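Polyporopepsin (Irpex lacteus, PDB 1WKR) cleaves peptide bonds as a pepsin-like aspartic endopeptidase of broad specificity, with milk-clotting activity. Local coordinates at residues V31-S36 and V211-T216. Sequence-based numbering, arbitrary orientation.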
loop_
_atom_site.group_PDB
_atom_site.type_symbol
_atom_site.label_atom_id
_atom_site.label_comp_id
_atom_site.label_asym_id
_atom_site.label_seq_id
_atom_site.Cartn_x
_atom_site.Cartn_y
_atom_site.Cartn_z
ATOM N N VAL A 31 5.831 -0.768 4.051
ATOM C CA VAL A 31 4.445 -0.855 4.548
ATOM C C VAL A 31 3.545 -1.418 3.457
ATOM O O VAL A 31 3.296 -0.755 2.433
ATOM C CB VAL A 31 3.915 0.498 4.988
ATOM C CG1 VAL A 31 2.439 0.426 5.391
ATOM C CG2 VAL A 31 4.780 1.066 6.123
ATOM N N ASP A 32 3.026 -2.649 3.663
ATOM C CA ASP A 32 2.260 -3.305 2.584
ATOM C C ASP A 32 0.923 -3.834 3.067
ATOM O O ASP A 32 0.827 -4.867 3.711
ATOM C CB ASP A 32 3.118 -4.456 2.015
ATOM C CG ASP A 32 2.636 -4.974 0.720
ATOM O OD1 ASP A 32 1.743 -4.318 0.081
ATOM O OD2 ASP A 32 3.085 -6.056 0.251
ATOM N N THR A 33 -0.165 -3.156 2.695
ATOM C CA THR A 33 -1.528 -3.683 2.893
ATOM C C THR A 33 -1.904 -4.663 1.808
ATOM O O THR A 33 -2.980 -5.255 1.925
ATOM C CB THR A 33 -2.562 -2.589 3.031
ATOM O OG1 THR A 33 -2.602 -1.813 1.799
ATOM C CG2 THR A 33 -2.271 -1.618 4.205
ATOM N N GLY A 34 -1.038 -4.899 0.802
ATOM C CA GLY A 34 -1.311 -5.862 -0.258
ATOM C C GLY A 34 -0.678 -7.224 -0.053
ATOM O O GLY A 34 -0.761 -8.056 -0.959
ATOM N N SER A 35 -0.037 -7.452 1.087
ATOM C CA SER A 35 0.508 -8.783 1.450
ATOM C C SER A 35 0.531 -8.826 2.957
ATOM O O SER A 35 0.298 -7.825 3.626
ATOM C CB SER A 35 1.887 -9.004 0.908
ATOM O OG SER A 35 2.879 -8.248 1.581
ATOM N N SER A 36 0.795 -10.031 3.491
ATOM C CA SER A 36 0.519 -10.272 4.899
ATOM C C SER A 36 1.607 -10.989 5.616
ATOM O O SER A 36 1.439 -11.359 6.795
ATOM C CB SER A 36 -0.811 -11.037 5.027
ATOM O OG SER A 36 -1.795 -10.274 4.300
ATOM N N VAL A 211 -7.067 -1.899 -2.130
ATOM C CA VAL A 211 -6.360 -0.697 -1.624
ATOM C C VAL A 211 -5.048 -1.166 -1.087
ATOM O O VAL A 211 -5.005 -1.977 -0.134
ATOM C CB VAL A 211 -7.229 0.004 -0.563
ATOM C CG1 VAL A 211 -6.489 1.254 -0.071
ATOM C CG2 VAL A 211 -8.606 0.355 -1.100
ATOM N N ASP A 212 -3.962 -0.696 -1.671
ATOM C CA ASP A 212 -2.648 -1.313 -1.439
ATOM C C ASP A 212 -1.583 -0.223 -1.292
ATOM O O ASP A 212 -1.132 0.360 -2.271
ATOM C CB ASP A 212 -2.315 -2.264 -2.588
ATOM C CG ASP A 212 -1.066 -2.995 -2.336
ATOM O OD1 ASP A 212 -0.441 -2.904 -1.256
ATOM O OD2 ASP A 212 -0.598 -3.790 -3.272
ATOM N N THR A 213 -1.095 -0.044 -0.067
ATOM C CA THR A 213 0.006 0.864 0.199
ATOM C C THR A 213 1.284 0.483 -0.527
ATOM O O THR A 213 2.151 1.339 -0.704
ATOM C CB THR A 213 0.309 0.938 1.709
ATOM O OG1 THR A 213 0.618 -0.384 2.193
ATOM C CG2 THR A 213 -0.887 1.491 2.536
ATOM N N GLY A 214 1.448 -0.823 -0.848
ATOM C CA GLY A 214 2.670 -1.375 -1.461
ATOM C C GLY A 214 2.586 -1.509 -2.949
ATOM O O GLY A 214 3.411 -2.213 -3.572
ATOM N N THR A 215 1.583 -0.881 -3.593
ATOM C CA THR A 215 1.615 -0.666 -5.068
ATOM C C THR A 215 1.820 0.827 -5.262
ATOM O O THR A 215 1.086 1.641 -4.700
ATOM C CB THR A 215 0.325 -1.135 -5.717
ATOM O OG1 THR A 215 0.286 -2.571 -5.699
ATOM C CG2 THR A 215 0.224 -0.719 -7.176
ATOM N N THR A 216 2.802 1.222 -6.069
ATOM C CA THR A 216 3.105 2.638 -6.224
ATOM C C THR A 216 1.962 3.368 -6.935
ATOM O O THR A 216 1.439 4.394 -6.479
ATOM C CB THR A 216 4.384 2.856 -7.029
ATOM O OG1 THR A 216 5.438 2.074 -6.463
ATOM C CG2 THR A 216 4.806 4.325 -7.020
HETATM O O HOH W 1 4.551 1.205 0.744
HETATM O O HOH W 2 -4.920 -4.889 -0.065
#
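Asp-32 and Asp-212 meet as the catalytic pair of a pepsin-like aspartic protease, where the two lobes' active-site loops face each other in pseudo-twofold fashion at the buried centre of the molecule. The carboxylates are nearly coplanar, their planes 19° apart, and two acceptor oxygens, OD1 of Asp-32 and OD1 of Asp-212, face each other at 2.9 Å. Each aspartate forms an Asx turn: Gly-34 N donates to Asp-32 OD1 and Gly-214 N to Asp-212 OD1, both from above the carboxylate plane. The outer oxygens repeat the pattern, Asp-32 OD2 taking the Ser-35 hydroxyl and Asp-212 OD2 that of Thr-215.

Beneath the carboxylates the two threonines interlock as the "fireman's grip". Thr-213 OG1 accepts a hydrogen bond from Thr-33 N and donates to Val-31 O at 2.7 Å; reciprocally, Thr-33 OG1 accepts from Thr-213 N and donates to Val-211 O at 3.1 Å. Each hydroxyl sits between its own backbone N and carbonyl carbon (chi1 58° in Thr-213, 62° in Thr-33), which turns it across to the other loop, while the CG2 methyls touch. Gly-214 CA packs 3.4 Å from Asp-32 OD1.

The modified residue of the bound pepstatin hydrogen-bonds to Asp-32 OD1 and Asp-212 OD2. With Asp-212 replaced by an alanine, Gly-214 N, the Thr-215 hydroxyl and the inhibitor would probably lose an acceptor, and Asp-32 its catalytic mate. Turns and threonines thus hold a symmetric carboxylate pair, consistent with the family mechanism in which both aspartates activate a water for peptide hydrolysis.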